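Local coordinates for protein probable TonB-dependent siderophore receptor PiuA (Acinetobacter baumannii, PDB 5FP1) that probably binds iron-chelating siderophores at the outer membrane as the first step of iron uptake, and may bind ferric enterobactin with micromolar affinity, at residues S45-Q50 with R65-I70; G378-S381 with S387-W390; D99-S104 with T329-L334. One frame throughout, in Å; residues are numbered along the deposited sequence.

Interaction 1: residues S45-Q50 with R65-I70; sequences SVISKQ and RTVPGI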
loop_
_atom_site.group_PDB
_atom_site.type_symbol
_atom_site.label_atom_id
_atom_site.label_comp_id
_atom_site.label_asym_id
_atom_site.label_seq_id
_atom_site.Cartn_x
_atom_site.Cartn_y
_atom_site.Cartn_z
ATOM N N SER A 45 0.576 -13.241 -3.158
ATOM C CA SER A 45 -0.444 -13.491 -2.135
ATOM C C SER A 45 -1.717 -12.751 -2.529
ATOM O O SER A 45 -1.675 -11.576 -2.916
ATOM C CB SER A 45 -0.020 -12.970 -0.772
ATOM O OG SER A 45 1.051 -13.731 -0.228
ATOM N N VAL A 46 -2.852 -13.398 -2.357
ATOM C CA VAL A 46 -4.135 -12.736 -2.621
ATOM C C VAL A 46 -4.929 -12.599 -1.338
ATOM O O VAL A 46 -5.178 -13.577 -0.631
ATOM C CB VAL A 46 -4.940 -13.481 -3.687
ATOM C CG1 VAL A 46 -6.271 -12.771 -3.949
ATOM C CG2 VAL A 46 -4.139 -13.580 -4.972
ATOM N N ILE A 47 -5.254 -11.366 -0.988
ATOM C CA ILE A 47 -6.173 -11.109 0.099
ATOM C C ILE A 47 -7.578 -11.320 -0.462
ATOM O O ILE A 47 -8.111 -10.489 -1.194
ATOM C CB ILE A 47 -6.028 -9.685 0.658
ATOM C CG1 ILE A 47 -4.586 -9.413 1.044
ATOM C CG2 ILE A 47 -6.908 -9.536 1.883
ATOM C CD1 ILE A 47 -4.336 -7.978 1.485
ATOM N N SER A 48 -8.167 -12.472 -0.157
ATOM C CA SER A 48 -9.370 -12.904 -0.857
ATOM C C SER A 48 -10.633 -12.157 -0.406
ATOM O O SER A 48 -10.693 -11.597 0.683
ATOM C CB SER A 48 -9.575 -14.398 -0.645
ATOM O OG SER A 48 -9.865 -14.661 0.710
ATOM N N LYS A 49 -11.645 -12.203 -1.250
ATOM C CA LYS A 49 -12.988 -11.711 -0.944
ATOM C C LYS A 49 -13.473 -12.237 0.395
ATOM O O LYS A 49 -13.961 -11.468 1.238
ATOM C CB LYS A 49 -13.940 -12.120 -2.057
ATOM C CG LYS A 49 -15.371 -11.632 -1.905
ATOM C CD LYS A 49 -16.178 -12.076 -3.119
ATOM C CE LYS A 49 -17.524 -11.380 -3.239
ATOM N NZ LYS A 49 -18.473 -11.933 -2.262
ATOM N N GLN A 50 -13.302 -13.528 0.635
ATOM C CA GLN A 50 -13.847 -14.100 1.865
ATOM C C GLN A 50 -13.082 -13.615 3.083
ATOM O O GLN A 50 -13.673 -13.385 4.136
ATOM C CB GLN A 50 -13.871 -15.638 1.833
ATOM C CG GLN A 50 -14.629 -16.255 3.019
ATOM C CD GLN A 50 -16.084 -15.850 3.045
ATOM O OE1 GLN A 50 -16.784 -15.973 2.043
ATOM N NE2 GLN A 50 -16.534 -15.318 4.168
ATOM N N ARG A 65 -2.498 -6.002 7.072
ATOM C CA ARG A 65 -2.061 -6.671 8.298
ATOM C C ARG A 65 -2.111 -8.197 8.151
ATOM O O ARG A 65 -1.415 -8.897 8.879
ATOM C CB ARG A 65 -2.903 -6.254 9.517
ATOM C CG ARG A 65 -4.197 -7.040 9.707
ATOM C CD ARG A 65 -4.909 -6.645 10.991
ATOM N NE ARG A 65 -6.130 -7.411 11.168
ATOM C CZ ARG A 65 -7.351 -6.890 11.076
ATOM N NH1 ARG A 65 -7.510 -5.598 10.840
ATOM N NH2 ARG A 65 -8.397 -7.659 11.239
ATOM N N THR A 66 -2.937 -8.694 7.242
ATOM C CA THR A 66 -3.059 -10.154 7.014
ATOM C C THR A 66 -1.916 -10.751 6.236
ATOM O O THR A 66 -1.855 -11.985 6.097
ATOM C CB THR A 66 -4.341 -10.538 6.251
ATOM O OG1 THR A 66 -4.335 -9.983 4.911
ATOM C CG2 THR A 66 -5.548 -10.076 6.998
ATOM N N VAL A 67 -1.034 -9.904 5.705
ATOM C CA VAL A 67 0.109 -10.380 4.915
ATOM C C VAL A 67 1.377 -10.122 5.699
ATOM O O VAL A 67 1.807 -8.969 5.834
ATOM C CB VAL A 67 0.245 -9.648 3.569
ATOM C CG1 VAL A 67 1.358 -10.291 2.743
ATOM C CG2 VAL A 67 -1.073 -9.665 2.810
ATOM N N PRO A 68 2.008 -11.192 6.213
ATOM C CA PRO A 68 3.170 -10.947 7.063
ATOM C C PRO A 68 4.314 -10.308 6.309
ATOM O O PRO A 68 4.577 -10.637 5.144
ATOM C CB PRO A 68 3.583 -12.353 7.528
ATOM C CG PRO A 68 2.971 -13.305 6.566
ATOM C CD PRO A 68 1.793 -12.625 5.925
ATOM N N GLY A 69 5.011 -9.419 6.984
ATOM C CA GLY A 69 6.205 -8.804 6.428
ATOM C C GLY A 69 5.905 -7.569 5.582
ATOM O O GLY A 69 6.830 -6.924 5.102
ATOM N N ILE A 70 4.633 -7.241 5.374
ATOM C CA ILE A 70 4.314 -5.983 4.694
ATOM C C ILE A 70 4.307 -5.020 5.863
ATOM O O ILE A 70 3.586 -5.224 6.830
ATOM C CB ILE A 70 2.961 -5.992 3.980
ATOM C CG1 ILE A 70 2.883 -7.135 2.970
ATOM C CG2 ILE A 70 2.707 -4.661 3.290
ATOM C CD1 ILE A 70 4.114 -7.311 2.136
#
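I47 meets V67 and T66 inside the plug domain of this TonB-dependent receptor, where the end of strand 43-47 faces the loop between helix 60-63 and strand 71-72. The contact is small, with 139 Å² buried in all, and no hydrogen bond crosses it.

The apolar part rests on two branched side chains meeting at an angle. I47 CD1 lies 3.9 Å from V67 CG2, and I47 CG1 is also 3.9 Å from that methyl. CG1 of I47 stands anti to its own carbonyl carbon (chi1 -54°) and continues in an extended line, which carries CD1 out to the valine. I47 also packs on V117 and on I52 of helix 49-55, and V67 on K121.

Hydrogen bonds anchor both segments to their surroundings. The backbones of S45 and I47 pair with V119 and V117 of strand 114-121, and S48 OG is a side-chain N-cap, bonded to L51 N. In the other segment a type II turn runs from V67 to I70, closed by a weak bond of 3.3 Å from I70 N to V67 O. G69 occupies its third position with positive phi (86°). T66 O bonds to T627 OG1 of barrel strand 624-635, on which the P68 ring also packs.

The remaining contact is polar against apolar: T66 OG1, hydrogen-bonded to A63 O, touches I47 CG1 at 3.9 Å and I47 CG2 at 4.0 Å.

Interaction 2: residues G378-S381 with S387-W390; sequences GFYS and STNW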
loop_
_atom_site.group_PDB
_atom_site.type_symbol
_atom_site.label_atom_id
_atom_site.label_comp_id
_atom_site.label_asym_id
_atom_site.label_seq_id
_atom_site.Cartn_x
_atom_site.Cartn_y
_atom_site.Cartn_z
ATOM N N GLY A 378 6.147 25.806 12.676
ATOM C CA GLY A 378 5.436 26.129 13.895
ATOM C C GLY A 378 6.116 27.152 14.783
ATOM O O GLY A 378 7.233 27.566 14.513
ATOM N N PHE A 379 5.436 27.537 15.856
ATOM C CA PHE A 379 5.974 28.513 16.803
ATOM C C PHE A 379 6.246 27.874 18.168
ATOM O O PHE A 379 5.624 26.863 18.546
ATOM C CB PHE A 379 4.993 29.696 16.935
ATOM C CG PHE A 379 4.671 30.381 15.629
ATOM C CD1 PHE A 379 5.658 31.017 14.893
ATOM C CD2 PHE A 379 3.368 30.408 15.148
ATOM C CE1 PHE A 379 5.358 31.630 13.688
ATOM C CE2 PHE A 379 3.064 31.039 13.957
ATOM C CZ PHE A 379 4.053 31.642 13.224
ATOM N N TYR A 380 7.185 28.463 18.904
ATOM C CA TYR A 380 7.504 28.068 20.278
ATOM C C TYR A 380 7.909 26.607 20.381
ATOM O O TYR A 380 7.416 25.879 21.234
ATOM C CB TYR A 380 6.337 28.350 21.228
ATOM C CG TYR A 380 5.891 29.776 21.147
ATOM C CD1 TYR A 380 6.724 30.801 21.563
ATOM C CD2 TYR A 380 4.664 30.111 20.608
ATOM C CE1 TYR A 380 6.335 32.123 21.453
ATOM C CE2 TYR A 380 4.273 31.427 20.482
ATOM C CZ TYR A 380 5.112 32.419 20.921
ATOM O OH TYR A 380 4.720 33.709 20.805
ATOM N N SER A 381 8.822 26.185 19.527
ATOM C CA SER A 381 9.274 24.805 19.541
ATOM C C SER A 381 10.043 24.457 20.819
ATOM O O SER A 381 10.305 23.287 21.087
ATOM C CB SER A 381 10.124 24.530 18.332
ATOM O OG SER A 381 11.320 25.240 18.386
ATOM N N SER A 387 0.729 30.436 25.570
ATOM C CA SER A 387 -0.492 31.231 25.457
ATOM C C SER A 387 -1.243 31.013 24.147
ATOM O O SER A 387 -2.436 31.283 24.070
ATOM C CB SER A 387 -0.197 32.719 25.648
ATOM O OG SER A 387 0.683 33.187 24.657
ATOM N N THR A 388 -0.574 30.516 23.113
ATOM C CA THR A 388 -1.281 30.194 21.871
ATOM C C THR A 388 -1.309 28.666 21.598
ATOM O O THR A 388 -1.578 28.228 20.477
ATOM C CB THR A 388 -0.695 30.988 20.694
ATOM O OG1 THR A 388 0.715 30.776 20.621
ATOM C CG2 THR A 388 -0.965 32.517 20.887
ATOM N N ASN A 389 -1.045 27.884 22.649
ATOM C CA ASN A 389 -1.319 26.454 22.688
ATOM C C ASN A 389 -0.439 25.570 21.775
ATOM O O ASN A 389 -0.858 24.456 21.436
ATOM C CB ASN A 389 -2.793 26.183 22.395
ATOM C CG ASN A 389 -3.728 27.055 23.227
ATOM O OD1 ASN A 389 -3.551 27.146 24.417
ATOM N ND2 ASN A 389 -4.741 27.665 22.596
ATOM N N TRP A 390 0.772 26.042 21.473
ATOM C CA TRP A 390 1.694 25.352 20.585
ATOM C C TRP A 390 2.312 24.090 21.158
ATOM O O TRP A 390 2.860 23.302 20.392
ATOM C CB TRP A 390 2.789 26.304 20.020
ATOM C CG TRP A 390 2.294 26.963 18.803
ATOM C CD1 TRP A 390 1.589 28.148 18.731
ATOM C CD2 TRP A 390 2.297 26.421 17.486
ATOM N NE1 TRP A 390 1.208 28.388 17.442
ATOM C CE2 TRP A 390 1.615 27.337 16.659
ATOM C CE3 TRP A 390 2.833 25.258 16.916
ATOM C CZ2 TRP A 390 1.451 27.125 15.307
ATOM C CZ3 TRP A 390 2.684 25.058 15.556
ATOM C CH2 TRP A 390 1.990 25.973 14.770
#
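F379 O accepts a hydrogen bond from W317 NE1 of strand 315-341, and W390 packs against the same oxygen, F379 O lying 3.2 Å from W390 CB. No hydrogen bond joins the two segments; the 242 Å² buried between them comes largely from rings and from backbone laid on a ring.

W390 provides the platform. Over one face of the indole lies the backbone of G378-F379, and G378 CA comes within 3.4 Å of W390 CZ3. F379 CB sits 4.0 Å from the centroid of the five-membered ring and only 6° from its normal, a well-centred CH-pi contact. The phenyl ring then turns its edge to the indole face in an offset edge-to-face pair, planes at 80° and centroids 5.6 Å apart. Its leading atom is F379 CD2, 3.7 Å from W390 NE1. That N-H is already committed to D404 OD2, which would help to fix the rotation of the indole.

The Y380 side chain crosses those of W390 and T388 at about a right angle, Y380 CD2 lying 4.1 Å from W390 CD1 and Y380 CE2 3.6 Å from T388 OG1.

Both segments belong to the long loop between strands 374-375 and 391-393, the latter paired with barrel strand 315-341. A disulfide between C383 and C391 closes this loop right after W390. The W390 backbone bonds to H318 of strand 315-341, its ring meets W259 edge-to-face, and both F379 and W390 rest on I367 of strand 346-368.

Interaction 3: residues D99-S104 with T329-L334; sequences DGIRNS and TFTDQL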
loop_
_atom_site.group_PDB
_atom_site.type_symbol
_atom_site.label_atom_id
_atom_site.label_comp_id
_atom_site.label_asym_id
_atom_site.label_seq_id
_atom_site.Cartn_x
_atom_site.Cartn_y
_atom_site.Cartn_z
ATOM N N ASP A 99 -6.630 -2.364 -10.713
ATOM C CA ASP A 99 -6.840 -3.211 -11.900
ATOM C C ASP A 99 -5.707 -3.080 -12.894
ATOM O O ASP A 99 -5.918 -2.917 -14.107
ATOM C CB ASP A 99 -8.206 -2.898 -12.544
ATOM C CG ASP A 99 -9.333 -3.127 -11.576
ATOM O OD1 ASP A 99 -9.506 -4.289 -11.156
ATOM O OD2 ASP A 99 -9.990 -2.146 -11.147
ATOM N N GLY A 100 -4.483 -3.161 -12.396
ATOM C CA GLY A 100 -3.318 -3.210 -13.295
ATOM C C GLY A 100 -2.831 -1.900 -13.846
ATOM O O GLY A 100 -1.879 -1.866 -14.624
ATOM N N ILE A 101 -3.441 -0.802 -13.420
ATOM C CA ILE A 101 -2.992 0.526 -13.839
ATOM C C ILE A 101 -2.492 1.286 -12.623
ATOM O O ILE A 101 -3.157 1.292 -11.582
ATOM C CB ILE A 101 -4.149 1.276 -14.520
ATOM C CG1 ILE A 101 -4.468 0.545 -15.836
ATOM C CG2 ILE A 101 -3.791 2.745 -14.749
ATOM C CD1 ILE A 101 -5.419 1.271 -16.763
ATOM N N ARG A 102 -1.300 1.870 -12.739
ATOM C CA ARG A 102 -0.682 2.577 -11.617
ATOM C C ARG A 102 -1.549 3.767 -11.192
ATOM O O ARG A 102 -1.997 4.541 -12.028
ATOM C CB ARG A 102 0.712 3.085 -11.984
ATOM C CG ARG A 102 1.545 3.420 -10.755
ATOM C CD ARG A 102 2.771 4.254 -11.078
ATOM N NE ARG A 102 3.584 3.585 -12.102
ATOM C CZ ARG A 102 4.689 2.871 -11.892
ATOM N NH1 ARG A 102 5.194 2.711 -10.668
ATOM N NH2 ARG A 102 5.330 2.335 -12.943
ATOM N N ASN A 103 -1.776 3.895 -9.894
ATOM C CA ASN A 103 -2.525 5.014 -9.357
ATOM C C ASN A 103 -1.905 5.336 -8.015
ATOM O O ASN A 103 -2.504 5.072 -6.955
ATOM C CB ASN A 103 -3.996 4.614 -9.204
ATOM C CG ASN A 103 -4.897 5.798 -8.918
ATOM O OD1 ASN A 103 -4.870 6.795 -9.628
ATOM N ND2 ASN A 103 -5.693 5.692 -7.875
ATOM N N SER A 104 -0.680 5.844 -8.061
ATOM C CA SER A 104 0.153 5.976 -6.862
ATOM C C SER A 104 0.309 7.398 -6.359
ATOM O O SER A 104 1.371 7.761 -5.881
ATOM C CB SER A 104 1.549 5.378 -7.106
ATOM O OG SER A 104 1.463 3.968 -7.067
ATOM N N THR A 329 -4.104 12.204 -13.963
ATOM C CA THR A 329 -3.326 11.202 -14.698
ATOM C C THR A 329 -4.177 10.584 -15.802
ATOM O O THR A 329 -5.347 10.290 -15.594
ATOM C CB THR A 329 -2.863 10.052 -13.764
ATOM O OG1 THR A 329 -2.215 10.597 -12.599
ATOM C CG2 THR A 329 -1.926 9.127 -14.502
ATOM N N PHE A 330 -3.584 10.392 -16.967
ATOM C CA PHE A 330 -4.200 9.601 -18.032
ATOM C C PHE A 330 -3.286 8.440 -18.357
ATOM O O PHE A 330 -2.078 8.630 -18.545
ATOM C CB PHE A 330 -4.381 10.424 -19.316
ATOM C CG PHE A 330 -4.824 9.582 -20.506
ATOM C CD1 PHE A 330 -6.090 9.036 -20.551
ATOM C CD2 PHE A 330 -3.951 9.312 -21.537
ATOM C CE1 PHE A 330 -6.493 8.241 -21.620
ATOM C CE2 PHE A 330 -4.341 8.518 -22.603
ATOM C CZ PHE A 330 -5.604 7.965 -22.628
ATOM N N THR A 331 -3.869 7.249 -18.439
ATOM C CA THR A 331 -3.120 6.056 -18.827
ATOM C C THR A 331 -3.895 5.311 -19.909
ATOM O O THR A 331 -5.118 5.180 -19.821
ATOM C CB THR A 331 -2.914 5.132 -17.603
ATOM O OG1 THR A 331 -2.288 5.872 -16.544
ATOM C CG2 THR A 331 -2.031 3.929 -17.959
ATOM N N ASP A 332 -3.185 4.812 -20.911
ATOM C CA ASP A 332 -3.784 3.886 -21.873
ATOM C C ASP A 332 -2.889 2.652 -21.980
ATOM O O ASP A 332 -1.682 2.784 -22.189
ATOM C CB ASP A 332 -3.940 4.539 -23.230
ATOM C CG ASP A 332 -4.820 3.718 -24.157
ATOM O OD1 ASP A 332 -4.378 2.619 -24.589
ATOM O OD2 ASP A 332 -5.977 4.129 -24.371
ATOM N N GLN A 333 -3.485 1.477 -21.823
ATOM C CA GLN A 333 -2.786 0.191 -22.021
ATOM C C GLN A 333 -3.468 -0.578 -23.150
ATOM O O GLN A 333 -4.683 -0.792 -23.118
ATOM C CB GLN A 333 -2.890 -0.695 -20.786
ATOM C CG GLN A 333 -2.245 -0.147 -19.551
ATOM C CD GLN A 333 -2.415 -1.078 -18.360
ATOM O OE1 GLN A 333 -3.384 -1.829 -18.285
ATOM N NE2 GLN A 333 -1.487 -1.002 -17.410
ATOM N N LEU A 334 -2.669 -1.058 -24.090
ATOM C CA LEU A 334 -3.157 -1.884 -25.204
ATOM C C LEU A 334 -2.443 -3.224 -25.088
ATOM O O LEU A 334 -1.215 -3.253 -25.030
ATOM C CB LEU A 334 -2.793 -1.196 -26.524
ATOM C CG LEU A 334 -3.191 -1.862 -27.844
ATOM C CD1 LEU A 334 -4.704 -1.904 -27.937
ATOM C CD2 LEU A 334 -2.600 -1.061 -28.984
HETATM O O HOH W 1 -5.197 -3.150 -16.664
HETATM O O HOH W 2 -0.850 5.057 -14.543
#
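Q333 sets out with CG anti to its carbonyl carbon (chi1 -63°) and runs extended beyond it, carrying its amide to G100 O; in I101, CG2 anti to the backbone N points that methyl at T331. The amide is the direct polar link: Q333 NE2 donates to G100 O at 2.9 Å, with an N-H...O angle of 153°. The donor stands 38° out of the carbonyl plane. Q333 NE2 also bonds to E354 OE1. At the other end of the amide, a water donates to Q333 OE1 at 2.8 Å and to D99 O.

The contact joins plug to barrel, the defining architecture of TonB-dependent receptors: the short plug strand 101-102 lies against long strand 315-341. Along that strand T331 and Q333 face the plug, whereas F330 touches a bound detergent molecule.

Van der Waals contacts of I101 lie between these polar links. I101 CG2 and T331 meet tip to tip, with I101 CG2 3.8 Å from T331 CB, while I101 CG1 slides past the glutamine at 3.6 Å from Q333 OE1. A second water donates to R102 O at 2.8 Å and lies 2.6 Å from T331 OG1.

Overall arrangement
Interactions 1 and 3 both reach the five-strand plug sheet, at its two outermost strands, 43-47 and 101-102; their centres are 23 Å apart and they do not touch. Interaction 1 stays within the plug, is buried and rests mainly on aliphatic packing. Interaction 3, partly buried, crosses from plug to barrel wall and adds a hydrogen bond from a side-chain amide and two water bridges to its packing. Interaction 2 is a surface contact, its centre about 34 Å from the centre of the chain, local to one loop of the barrel and dominated by aromatic rings. Strand 315-341 nevertheless links it to interaction 3: it carries 329-334 and pairs with strand 391-393, which follows 387-390.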